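Local coordinates for prolyl oligopeptidase (Novosphingobium capsulatum, PDB 1YR2), which probably hydrolyses oligopeptides on the carboxyl side of proline, and less readily of alanine, as a serine peptidase of the S9A family, at residues F332-G335 with K341-V344; A378-D383 with Q387-D392; P404-A409 with F459-V464; V434-P439 with K443-E448. All blocks are in the same frame, centred on the assembly; numbering follows the deposited sequence.

Contact 1. Residues F332-G335 with K341-V344; sequences FVSG and KKIV
S334 and K342 face each other as an antiparallel hydrogen-bonded pair, and the bond from S334 N to K342 O, 2.8 Å long, is close to straight at 170°. The return bond, K342 N to S334 O, is more bent (144°). A second such pair joins F332 and V344, where V344 N reaches F332 O at 3.0 Å in the carbonyl plane. The buried packing includes the face shared by S334 and V344: S334 CB rests on V344 CG2 at 3.8 Å, and W320 of the neighbouring strand touches both side chains. On the other face V333 and I343 form the non-hydrogen-bonded pair and turn to L366 and V369 of strand 365-372.

The turn end is the more solvent-exposed side. K341 bends at chi2 (-57°), which carries CD alongside G335, 3.7 Å from G335 CA, while NZ goes on to bond Q319. K342 runs extended past S334 in a looser approach, its CE 4.2 Å from S334 OG, and its NZ bonds D336 O. S334 OG takes D336 N. The chemistry thus divides: backbone bonds and apolar contacts hold the buried strands, whereas the lysine side chains meet the other strand through their methylene groups and spend their charged ends on polar partners near the turn.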
loop_
_atom_site.group_PDB
_atom_site.type_symbol
_atom_site.label_atom_id
_atom_site.label_comp_id
_atom_site.label_asym_id
_atom_site.label_seq_id
_atom_site.Cartn_x
_atom_site.Cartn_y
_atom_site.Cartn_z
ATOM N N PHE A 332 7.863 -15.032 18.586
ATOM C CA PHE A 332 8.333 -13.809 17.980
ATOM C C PHE A 332 8.608 -14.024 16.486
ATOM O O PHE A 332 8.985 -15.109 16.043
ATOM C CB PHE A 332 9.695 -13.351 18.624
ATOM C CG PHE A 332 9.580 -12.943 20.058
ATOM C CD1 PHE A 332 9.646 -13.911 21.043
ATOM C CD2 PHE A 332 9.435 -11.604 20.436
ATOM C CE1 PHE A 332 9.559 -13.586 22.366
ATOM C CE2 PHE A 332 9.350 -11.264 21.795
ATOM C CZ PHE A 332 9.395 -12.253 22.755
ATOM N N VAL A 333 8.449 -12.978 15.700
ATOM C CA VAL A 333 8.970 -12.963 14.327
ATOM C C VAL A 333 10.365 -12.364 14.465
ATOM O O VAL A 333 10.494 -11.212 14.860
ATOM C CB VAL A 333 8.139 -12.070 13.391
ATOM C CG1 VAL A 333 8.735 -12.026 11.992
ATOM C CG2 VAL A 333 6.675 -12.572 13.363
ATOM N N SER A 334 11.383 -13.138 14.091
ATOM C CA SER A 334 12.759 -12.738 14.254
ATOM C C SER A 334 13.473 -12.544 12.929
ATOM O O SER A 334 13.352 -13.356 12.019
ATOM C CB SER A 334 13.510 -13.740 15.126
ATOM O OG SER A 334 14.855 -13.347 15.292
ATOM N N GLY A 335 14.289 -11.484 12.888
ATOM C CA GLY A 335 15.203 -11.177 11.797
ATOM C C GLY A 335 16.648 -11.615 12.060
ATOM O O GLY A 335 17.552 -11.376 11.232
ATOM N N LYS A 341 13.136 -13.285 7.579
ATOM C CA LYS A 341 12.523 -13.509 8.905
ATOM C C LYS A 341 12.159 -14.973 9.134
ATOM O O LYS A 341 12.091 -15.746 8.193
ATOM C CB LYS A 341 11.320 -12.610 9.224
ATOM C CG LYS A 341 11.374 -11.099 8.863
ATOM C CD LYS A 341 12.510 -10.289 9.436
ATOM C CE LYS A 341 12.746 -8.996 8.572
ATOM N NZ LYS A 341 11.543 -8.103 8.412
ATOM N N LYS A 342 11.988 -15.309 10.406
ATOM C CA LYS A 342 11.694 -16.646 10.892
ATOM C C LYS A 342 10.843 -16.538 12.166
ATOM O O LYS A 342 10.664 -15.476 12.734
ATOM C CB LYS A 342 13.016 -17.402 11.150
ATOM C CG LYS A 342 13.844 -16.847 12.253
ATOM C CD LYS A 342 15.255 -17.449 12.312
ATOM C CE LYS A 342 16.021 -16.928 13.527
ATOM N NZ LYS A 342 17.416 -17.375 13.544
ATOM N N ILE A 343 10.257 -17.631 12.586
ATOM C CA ILE A 343 9.479 -17.673 13.813
ATOM C C ILE A 343 10.233 -18.427 14.901
ATOM O O ILE A 343 10.571 -19.592 14.730
ATOM C CB ILE A 343 8.137 -18.347 13.539
ATOM C CG1 ILE A 343 7.395 -17.548 12.440
ATOM C CG2 ILE A 343 7.280 -18.312 14.820
ATOM C CD1 ILE A 343 6.124 -18.163 12.021
ATOM N N VAL A 344 10.443 -17.744 16.007
ATOM C CA VAL A 344 11.151 -18.267 17.168
ATOM C C VAL A 344 10.205 -18.384 18.373
ATOM O O VAL A 344 9.486 -17.441 18.738
ATOM C CB VAL A 344 12.364 -17.392 17.532
ATOM C CG1 VAL A 344 13.070 -17.920 18.761
ATOM C CG2 VAL A 344 13.356 -17.361 16.399
#

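Contact 2. Residues A378-D383 with Q387-D392; sequences ASYIHD and QVLAFD
H382 and Q387 lie side by side at the turn end of this hairpin, pointing the same way, with imidazole and amide planes only 19° apart. Q387 can be followed outward. Its CB meets H382 CB at 3.7 Å; from there the chain runs extended through chi1 and chi2 (172°), which carries CD out beside the ring, and chi3 at 68° turns the amide nearly parallel to the imidazole. CD comes within 4.1 Å of H382 CG, OE1 sits over one ring face, 3.8 Å from H382 CG and displaced toward the rim, and NE2 approaches H382 CD2 at 4.1 Å. D383 OD2 lies over the opposite face, and H382 ND1 is hydrogen-bonded to D364. Replacing H382 by an alanine would probably leave the Q387 amide without its flat neighbour and free to turn, and D364 without its imidazole partner.

Four backbone bonds secure the pairs A378-L389 and Y380-Q387, among them Y380 N to Q387 O. The same Q387 O lies at the edge of the Y380 ring, in its plane. L389 crosses Y380 at about a right angle, placing CD1 3.8 Å from Y380 CE2, and farther along A378 CB meets the edge of the F391 ring at CE1 (4.0 Å). On the reverse face S379 OG touches V388 CG2 at 3.6 Å. The hairpin forms the two middle strands of a four-stranded antiparallel propeller blade: strand 365-372 flanks segment 378-383, with L366 touching A378 and Y380, while strand 397-400 flanks segment 387-392.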
loop_
_atom_site.group_PDB
_atom_site.type_symbol
_atom_site.label_atom_id
_atom_site.label_comp_id
_atom_site.label_asym_id
_atom_site.label_seq_id
_atom_site.Cartn_x
_atom_site.Cartn_y
_atom_site.Cartn_z
ATOM N N ALA A 378 1.023 -17.407 9.298
ATOM C CA ALA A 378 2.214 -16.668 8.834
ATOM C C ALA A 378 1.926 -16.127 7.440
ATOM O O ALA A 378 1.664 -16.909 6.539
ATOM C CB ALA A 378 3.414 -17.587 8.794
ATOM N N SER A 379 1.898 -14.792 7.299
ATOM C CA SER A 379 1.651 -14.145 6.036
ATOM C C SER A 379 2.953 -13.838 5.277
ATOM O O SER A 379 3.759 -12.994 5.691
ATOM C CB SER A 379 0.846 -12.855 6.261
ATOM O OG SER A 379 -0.414 -13.215 6.751
ATOM N N TYR A 380 3.122 -14.534 4.166
ATOM C CA TYR A 380 4.280 -14.452 3.346
ATOM C C TYR A 380 3.974 -13.717 2.060
ATOM O O TYR A 380 2.804 -13.698 1.577
ATOM C CB TYR A 380 4.789 -15.863 2.969
ATOM C CG TYR A 380 5.456 -16.621 4.084
ATOM C CD1 TYR A 380 6.790 -16.428 4.390
ATOM C CD2 TYR A 380 4.730 -17.551 4.816
ATOM C CE1 TYR A 380 7.398 -17.164 5.412
ATOM C CE2 TYR A 380 5.285 -18.232 5.815
ATOM C CZ TYR A 380 6.633 -18.090 6.109
ATOM O OH TYR A 380 7.165 -18.861 7.150
ATOM N N ILE A 381 5.030 -13.186 1.446
ATOM C CA ILE A 381 4.939 -12.711 0.069
ATOM C C ILE A 381 5.543 -13.824 -0.797
ATOM O O ILE A 381 6.771 -14.032 -0.791
ATOM C CB ILE A 381 5.655 -11.386 -0.163
ATOM C CG1 ILE A 381 5.103 -10.272 0.748
ATOM C CG2 ILE A 381 5.469 -10.957 -1.623
ATOM C CD1 ILE A 381 3.648 -10.065 0.670
ATOM N N HIS A 382 4.651 -14.505 -1.501
ATOM C CA HIS A 382 4.929 -15.617 -2.387
ATOM C C HIS A 382 4.602 -15.240 -3.848
ATOM O O HIS A 382 3.457 -15.103 -4.223
ATOM C CB HIS A 382 4.043 -16.790 -1.948
ATOM C CG HIS A 382 4.346 -18.076 -2.656
ATOM N ND1 HIS A 382 5.500 -18.787 -2.418
ATOM C CD2 HIS A 382 3.648 -18.783 -3.586
ATOM C CE1 HIS A 382 5.512 -19.875 -3.179
ATOM N NE2 HIS A 382 4.408 -19.885 -3.911
ATOM N N ASP A 383 5.633 -15.094 -4.659
ATOM C CA ASP A 383 5.494 -14.602 -6.043
ATOM C C ASP A 383 4.568 -13.373 -6.148
ATOM O O ASP A 383 3.590 -13.354 -6.898
ATOM C CB ASP A 383 5.058 -15.708 -6.982
ATOM C CG ASP A 383 6.097 -16.827 -7.110
ATOM O OD1 ASP A 383 7.288 -16.583 -7.397
ATOM O OD2 ASP A 383 5.766 -18.010 -6.973
ATOM N N GLN A 387 0.609 -15.470 0.540
ATOM C CA GLN A 387 0.312 -16.833 0.904
ATOM C C GLN A 387 0.337 -16.888 2.431
ATOM O O GLN A 387 1.359 -16.534 3.036
ATOM C CB GLN A 387 1.379 -17.787 0.373
ATOM C CG GLN A 387 1.098 -19.222 0.737
ATOM C CD GLN A 387 2.016 -20.146 0.062
ATOM O OE1 GLN A 387 3.209 -20.151 0.353
ATOM N NE2 GLN A 387 1.468 -20.976 -0.835
ATOM N N VAL A 388 -0.760 -17.331 3.055
ATOM C CA VAL A 388 -0.845 -17.416 4.506
ATOM C C VAL A 388 -0.738 -18.879 4.883
ATOM O O VAL A 388 -1.596 -19.681 4.534
ATOM C CB VAL A 388 -2.152 -16.805 5.048
ATOM C CG1 VAL A 388 -2.158 -16.876 6.608
ATOM C CG2 VAL A 388 -2.330 -15.336 4.596
ATOM N N LEU A 389 0.370 -19.251 5.532
ATOM C CA LEU A 389 0.600 -20.609 5.949
ATOM C C LEU A 389 0.251 -20.825 7.411
ATOM O O LEU A 389 0.500 -19.971 8.269
ATOM C CB LEU A 389 2.061 -21.017 5.656
ATOM C CG LEU A 389 2.510 -20.976 4.197
ATOM C CD1 LEU A 389 4.029 -21.317 4.013
ATOM C CD2 LEU A 389 1.665 -21.905 3.401
ATOM N N ALA A 390 -0.293 -22.006 7.698
ATOM C CA ALA A 390 -0.664 -22.391 9.055
ATOM C C ALA A 390 0.321 -23.366 9.613
ATOM O O ALA A 390 0.860 -24.234 8.896
ATOM C CB ALA A 390 -2.061 -23.021 9.080
ATOM N N PHE A 391 0.585 -23.241 10.907
ATOM C CA PHE A 391 1.500 -24.174 11.606
ATOM C C PHE A 391 0.947 -24.448 12.997
ATOM O O PHE A 391 0.314 -23.571 13.591
ATOM C CB PHE A 391 2.894 -23.573 11.784
ATOM C CG PHE A 391 3.565 -23.186 10.521
ATOM C CD1 PHE A 391 3.344 -21.909 9.974
ATOM C CD2 PHE A 391 4.380 -24.079 9.823
ATOM C CE1 PHE A 391 3.947 -21.512 8.821
ATOM C CE2 PHE A 391 4.982 -23.668 8.604
ATOM C CZ PHE A 391 4.741 -22.335 8.130
ATOM N N ASP A 392 1.170 -25.648 13.537
ATOM C CA ASP A 392 1.040 -25.865 14.975
ATOM C C ASP A 392 2.022 -24.944 15.703
ATOM O O ASP A 392 2.995 -24.513 15.148
ATOM C CB ASP A 392 1.350 -27.345 15.352
ATOM C CG ASP A 392 0.351 -28.337 14.760
ATOM O OD1 ASP A 392 -0.808 -27.971 14.442
ATOM O OD2 ASP A 392 0.639 -29.518 14.559
#

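Contact 3. Residues P404-A409 with F459-V464; sequences PGIGSA and FRVEQV
I406 leans over strand 459-467 with its side chain oblique to that of V461, and these two residues supply most of the buried area. The branches divide the work. I406 CG2 meets V461 CG1 at 3.7 Å, a methyl-to-methyl contact, and I406 CB lies 3.8 Å from the same V461 methyl. With CG1 anti to the carbonyl carbon (chi1 -73°) and chi2 nearly extended at 166°, the other arm passes V461 and sets CD1 on the strand backbone, 3.7 Å from V461 O and also 3.7 Å from Q463 N. CD1 then reaches Q463 CB at 3.8 Å.

No direct hydrogen bond joins the segments. One water bridges them instead, accepting from I406 N at 2.8 Å and donating to V461 O at 2.7 Å; it links the backbones of the same two residues whose side chains meet. Q463, extended through chi1 and chi2, carries its amide past I406 to D383 O and K385.

The contact spans the interface between domains: I406 belongs to the loop entering strand 408-413, the first strand of a propeller blade, whereas V461 and Q463 lie on the outermost strand of the mixed sheet in the alpha/beta-hydrolase domain. F477 of the adjoining strand 473-481 also touches I406, and K385 approaches it from the preceding blade.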
loop_
_atom_site.group_PDB
_atom_site.type_symbol
_atom_site.label_atom_id
_atom_site.label_comp_id
_atom_site.label_asym_id
_atom_site.label_seq_id
_atom_site.Cartn_x
_atom_site.Cartn_y
_atom_site.Cartn_z
ATOM N N PRO A 404 -10.088 -16.223 -1.012
ATOM C CA PRO A 404 -11.092 -16.131 -2.083
ATOM C C PRO A 404 -10.482 -16.104 -3.489
ATOM O O PRO A 404 -11.140 -16.526 -4.436
ATOM C CB PRO A 404 -11.819 -14.791 -1.805
ATOM C CG PRO A 404 -11.461 -14.365 -0.522
ATOM C CD PRO A 404 -10.182 -15.062 -0.123
ATOM N N GLY A 405 -9.246 -15.648 -3.609
ATOM C CA GLY A 405 -8.537 -15.604 -4.870
ATOM C C GLY A 405 -7.152 -14.996 -4.625
ATOM O O GLY A 405 -6.719 -14.850 -3.459
ATOM N N ILE A 406 -6.462 -14.638 -5.691
ATOM C CA ILE A 406 -5.156 -13.942 -5.585
ATOM C C ILE A 406 -5.353 -12.581 -4.932
ATOM O O ILE A 406 -6.213 -11.837 -5.331
ATOM C CB ILE A 406 -4.498 -13.822 -6.978
ATOM C CG1 ILE A 406 -3.977 -15.196 -7.418
ATOM C CG2 ILE A 406 -3.335 -12.835 -6.972
ATOM C CD1 ILE A 406 -3.611 -15.247 -8.933
ATOM N N GLY A 407 -4.530 -12.258 -3.941
ATOM C CA GLY A 407 -4.629 -10.972 -3.283
ATOM C C GLY A 407 -3.608 -10.747 -2.198
ATOM O O GLY A 407 -2.543 -11.341 -2.179
ATOM N N SER A 408 -3.889 -9.768 -1.339
ATOM C CA SER A 408 -2.984 -9.409 -0.270
ATOM C C SER A 408 -3.693 -9.590 1.088
ATOM O O SER A 408 -4.834 -9.133 1.292
ATOM C CB SER A 408 -2.538 -7.990 -0.429
ATOM O OG SER A 408 -1.672 -7.871 -1.564
ATOM N N ALA A 409 -3.006 -10.238 2.022
ATOM C CA ALA A 409 -3.566 -10.400 3.365
ATOM C C ALA A 409 -2.893 -9.380 4.289
ATOM O O ALA A 409 -1.676 -9.227 4.300
ATOM C CB ALA A 409 -3.356 -11.778 3.889
ATOM N N PHE A 459 -15.424 -11.129 -11.175
ATOM C CA PHE A 459 -14.149 -10.768 -11.770
ATOM C C PHE A 459 -13.133 -11.834 -11.370
ATOM O O PHE A 459 -13.311 -12.507 -10.345
ATOM C CB PHE A 459 -13.666 -9.416 -11.243
ATOM C CG PHE A 459 -14.627 -8.327 -11.456
ATOM C CD1 PHE A 459 -15.688 -8.149 -10.584
ATOM C CD2 PHE A 459 -14.509 -7.493 -12.554
ATOM C CE1 PHE A 459 -16.640 -7.182 -10.864
ATOM C CE2 PHE A 459 -15.444 -6.501 -12.777
ATOM C CZ PHE A 459 -16.496 -6.378 -11.917
ATOM N N ARG A 460 -12.058 -11.931 -12.143
ATOM C CA ARG A 460 -10.997 -12.880 -11.886
ATOM C C ARG A 460 -9.643 -12.194 -11.926
ATOM O O ARG A 460 -9.357 -11.489 -12.903
ATOM C CB ARG A 460 -11.043 -13.919 -12.998
ATOM C CG ARG A 460 -10.411 -15.229 -12.662
ATOM C CD ARG A 460 -10.654 -16.317 -13.752
ATOM N NE ARG A 460 -12.013 -16.863 -13.704
ATOM C CZ ARG A 460 -12.925 -16.789 -14.683
ATOM N NH1 ARG A 460 -12.666 -16.176 -15.838
ATOM N NH2 ARG A 460 -14.126 -17.328 -14.497
ATOM N N VAL A 461 -8.814 -12.399 -10.893
ATOM C CA VAL A 461 -7.402 -11.980 -10.920
ATOM C C VAL A 461 -6.608 -13.226 -11.285
ATOM O O VAL A 461 -6.717 -14.241 -10.590
ATOM C CB VAL A 461 -6.931 -11.483 -9.539
ATOM C CG1 VAL A 461 -5.455 -11.163 -9.514
ATOM C CG2 VAL A 461 -7.738 -10.267 -9.110
ATOM N N GLU A 462 -5.803 -13.156 -12.336
ATOM C CA GLU A 462 -4.954 -14.280 -12.729
ATOM C C GLU A 462 -3.508 -13.836 -12.616
ATOM O O GLU A 462 -3.253 -12.655 -12.584
ATOM C CB GLU A 462 -5.251 -14.642 -14.185
ATOM C CG GLU A 462 -6.590 -15.327 -14.355
ATOM C CD GLU A 462 -6.880 -15.731 -15.794
ATOM O OE1 GLU A 462 -6.330 -16.734 -16.285
ATOM O OE2 GLU A 462 -7.675 -15.028 -16.438
ATOM N N GLN A 463 -2.555 -14.769 -12.490
ATOM C CA GLN A 463 -1.149 -14.423 -12.508
ATOM C C GLN A 463 -0.421 -15.333 -13.471
ATOM O O GLN A 463 -0.741 -16.501 -13.565
ATOM C CB GLN A 463 -0.515 -14.538 -11.100
ATOM C CG GLN A 463 1.003 -14.201 -11.032
ATOM C CD GLN A 463 1.566 -14.278 -9.622
ATOM O OE1 GLN A 463 1.372 -15.293 -8.926
ATOM N NE2 GLN A 463 2.213 -13.190 -9.174
ATOM N N VAL A 464 0.470 -14.750 -14.265
ATOM C CA VAL A 464 1.291 -15.488 -15.194
ATOM C C VAL A 464 2.733 -15.128 -14.938
ATOM O O VAL A 464 3.037 -14.173 -14.237
ATOM C CB VAL A 464 0.905 -15.218 -16.677
ATOM C CG1 VAL A 464 -0.563 -15.628 -16.892
ATOM C CG2 VAL A 464 1.129 -13.752 -17.073
HETATM O O HOH W 1 -7.634 -15.241 -8.211
#

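Contact 4. Residues V434-P439 with K443-E448; sequences VLALDP and KTTPWE
With chi1 at -172°, W447 holds its CG anti to the backbone N, and V434 does the same with CG1 (chi1 174°); the two side chains consequently lie side by side and point the same way. V434 CG1 packs obliquely against the indole at 3.5 Å from W447 CE3, and V434 CB is 3.8 Å from that same carbon. W447 CB in turn covers V434 O at 3.5 Å, while the CG methylene of E448 lies over one face of the indole. Y422 adds an edge-to-face ring contact, and P114 of strand 110-117 touches both V434 and W447. A serine in place of W447 would probably open a gap beside V434 and leave Y422 without its aromatic partner.

Two waters bridge the backbones where the strands part: both donate to V434 O, one also donating to E448 O and the other accepting from W447 N. Regular pairing resumes at A436 and T445. A436 N bonds T445 O at 2.8 Å, nearly along the C=O axis, and T445 N returns to A436 O; farther on, D438 N bonds K443 O with an angle of 171° at the hydrogen. Between these pairs L437 CD1 meets T444 CG2 at 4.0 Å; from the other side of A436 along the strand, L435 CD1 comes within 3.8 Å of T444 CB. T444 OG1 bonds S402 O. This is an antiparallel beta hairpin forming the last two strands of a four-stranded blade, the repeating unit of the beta-propeller fold, and its W447 end packs against strand 110-117 of the first blade.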
loop_
_atom_site.group_PDB
_atom_site.type_symbol
_atom_site.label_atom_id
_atom_site.label_comp_id
_atom_site.label_asym_id
_atom_site.label_seq_id
_atom_site.Cartn_x
_atom_site.Cartn_y
_atom_site.Cartn_z
ATOM N N VAL A 434 -12.945 -7.905 5.797
ATOM C CA VAL A 434 -12.702 -8.898 6.826
ATOM C C VAL A 434 -13.330 -10.245 6.448
ATOM O O VAL A 434 -14.534 -10.322 6.181
ATOM C CB VAL A 434 -13.274 -8.389 8.187
ATOM C CG1 VAL A 434 -13.154 -9.486 9.255
ATOM C CG2 VAL A 434 -12.573 -7.073 8.621
ATOM N N LEU A 435 -12.519 -11.292 6.381
ATOM C CA LEU A 435 -12.965 -12.675 6.254
ATOM C C LEU A 435 -12.964 -13.382 7.595
ATOM O O LEU A 435 -12.077 -13.142 8.423
ATOM C CB LEU A 435 -12.007 -13.453 5.346
ATOM C CG LEU A 435 -11.807 -12.872 3.942
ATOM C CD1 LEU A 435 -10.712 -13.737 3.241
ATOM C CD2 LEU A 435 -13.101 -12.823 3.156
ATOM N N ALA A 436 -13.884 -14.326 7.781
ATOM C CA ALA A 436 -13.863 -15.157 8.976
ATOM C C ALA A 436 -12.904 -16.298 8.649
ATOM O O ALA A 436 -12.893 -16.800 7.516
ATOM C CB ALA A 436 -15.258 -15.701 9.310
ATOM N N LEU A 437 -12.046 -16.625 9.603
ATOM C CA LEU A 437 -11.074 -17.694 9.479
ATOM C C LEU A 437 -11.364 -18.726 10.543
ATOM O O LEU A 437 -11.451 -18.397 11.699
ATOM C CB LEU A 437 -9.657 -17.129 9.660
ATOM C CG LEU A 437 -8.522 -18.112 9.843
ATOM C CD1 LEU A 437 -8.298 -18.898 8.576
ATOM C CD2 LEU A 437 -7.267 -17.336 10.297
ATOM N N ASP A 438 -11.525 -19.984 10.151
ATOM C CA ASP A 438 -11.629 -21.083 11.106
ATOM C C ASP A 438 -10.225 -21.631 11.252
ATOM O O ASP A 438 -9.685 -22.240 10.344
ATOM C CB ASP A 438 -12.562 -22.161 10.573
ATOM C CG ASP A 438 -12.712 -23.335 11.540
ATOM O OD1 ASP A 438 -11.949 -23.431 12.513
ATOM O OD2 ASP A 438 -13.557 -24.211 11.370
ATOM N N PRO A 439 -9.589 -21.382 12.372
ATOM C CA PRO A 439 -8.175 -21.734 12.491
ATOM C C PRO A 439 -7.953 -23.237 12.503
ATOM O O PRO A 439 -6.905 -23.629 12.035
ATOM C CB PRO A 439 -7.736 -20.992 13.767
ATOM C CG PRO A 439 -8.897 -20.854 14.539
ATOM C CD PRO A 439 -10.102 -20.751 13.591
ATOM N N LYS A 443 -9.595 -22.322 6.834
ATOM C CA LYS A 443 -10.497 -21.896 5.774
ATOM C C LYS A 443 -11.148 -20.553 6.086
ATOM O O LYS A 443 -11.596 -20.290 7.202
ATOM C CB LYS A 443 -11.595 -22.931 5.588
ATOM C CG LYS A 443 -11.166 -24.288 4.986
ATOM C CD LYS A 443 -12.405 -25.200 4.844
ATOM C CE LYS A 443 -12.219 -26.329 3.807
ATOM N NZ LYS A 443 -10.901 -27.026 3.997
ATOM N N THR A 444 -11.191 -19.703 5.082
ATOM C CA THR A 444 -11.870 -18.433 5.184
ATOM C C THR A 444 -13.241 -18.536 4.572
ATOM O O THR A 444 -13.474 -19.305 3.650
ATOM C CB THR A 444 -11.076 -17.313 4.534
ATOM O OG1 THR A 444 -10.813 -17.600 3.149
ATOM C CG2 THR A 444 -9.704 -17.170 5.211
ATOM N N THR A 445 -14.133 -17.723 5.110
ATOM C CA THR A 445 -15.495 -17.572 4.653
ATOM C C THR A 445 -15.854 -16.117 4.854
ATOM O O THR A 445 -15.182 -15.384 5.593
ATOM C CB THR A 445 -16.500 -18.426 5.490
ATOM O OG1 THR A 445 -16.263 -18.229 6.881
ATOM C CG2 THR A 445 -16.306 -19.859 5.324
ATOM N N PRO A 446 -16.919 -15.673 4.229
ATOM C CA PRO A 446 -17.382 -14.290 4.464
ATOM C C PRO A 446 -17.793 -13.993 5.893
ATOM O O PRO A 446 -18.353 -14.836 6.573
ATOM C CB PRO A 446 -18.576 -14.157 3.492
ATOM C CG PRO A 446 -18.313 -15.210 2.475
ATOM C CD PRO A 446 -17.703 -16.378 3.203
ATOM N N TRP A 447 -17.518 -12.772 6.354
ATOM C CA TRP A 447 -17.999 -12.300 7.632
ATOM C C TRP A 447 -19.123 -11.290 7.356
ATOM O O TRP A 447 -20.103 -11.622 6.694
ATOM C CB TRP A 447 -16.819 -11.736 8.451
ATOM C CG TRP A 447 -17.184 -11.405 9.859
ATOM C CD1 TRP A 447 -17.774 -12.256 10.775
ATOM C CD2 TRP A 447 -17.048 -10.133 10.532
ATOM N NE1 TRP A 447 -18.012 -11.587 11.948
ATOM C CE2 TRP A 447 -17.592 -10.288 11.829
ATOM C CE3 TRP A 447 -16.513 -8.889 10.176
ATOM C CZ2 TRP A 447 -17.607 -9.245 12.768
ATOM C CZ3 TRP A 447 -16.533 -7.839 11.089
ATOM C CH2 TRP A 447 -17.095 -8.031 12.383
ATOM N N GLU A 448 -19.030 -10.073 7.845
ATOM C CA GLU A 448 -20.057 -9.095 7.586
ATOM C C GLU A 448 -20.215 -8.822 6.120
ATOM O O GLU A 448 -19.228 -8.523 5.420
ATOM C CB GLU A 448 -19.775 -7.777 8.288
ATOM C CG GLU A 448 -19.962 -7.878 9.798
ATOM C CD GLU A 448 -21.398 -7.895 10.210
ATOM O OE1 GLU A 448 -22.233 -7.240 9.551
ATOM O OE2 GLU A 448 -21.665 -8.557 11.219
HETATM O O HOH W 2 -16.693 -8.324 6.693
HETATM O O HOH W 3 -16.297 -11.089 4.233
#

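Overall arrangement
From the N terminus, contacts 1 and 2 close in series, each a short hairpin within its own four-stranded propeller sheet. The two blades touch where I343 CD1 lies 4.3 Å from A378 CB. Contact 3 is the long-range one: 49 residues separate its segments, and contact 4, the closing hairpin of the blade that strand 408-413 begins, forms wholly within that interval. Contacts 3 and 4 meet where P404 CD packs on L435 CD1 at 3.7 Å. Contact 2 also reaches contact 3, through V388 against A409, and Q463 ties contact 3 to the turn of contact 2. No pair crosses along the chain. Contacts 1, 2 and 4 build propeller blades; contact 3 joins propeller to hydrolase domain.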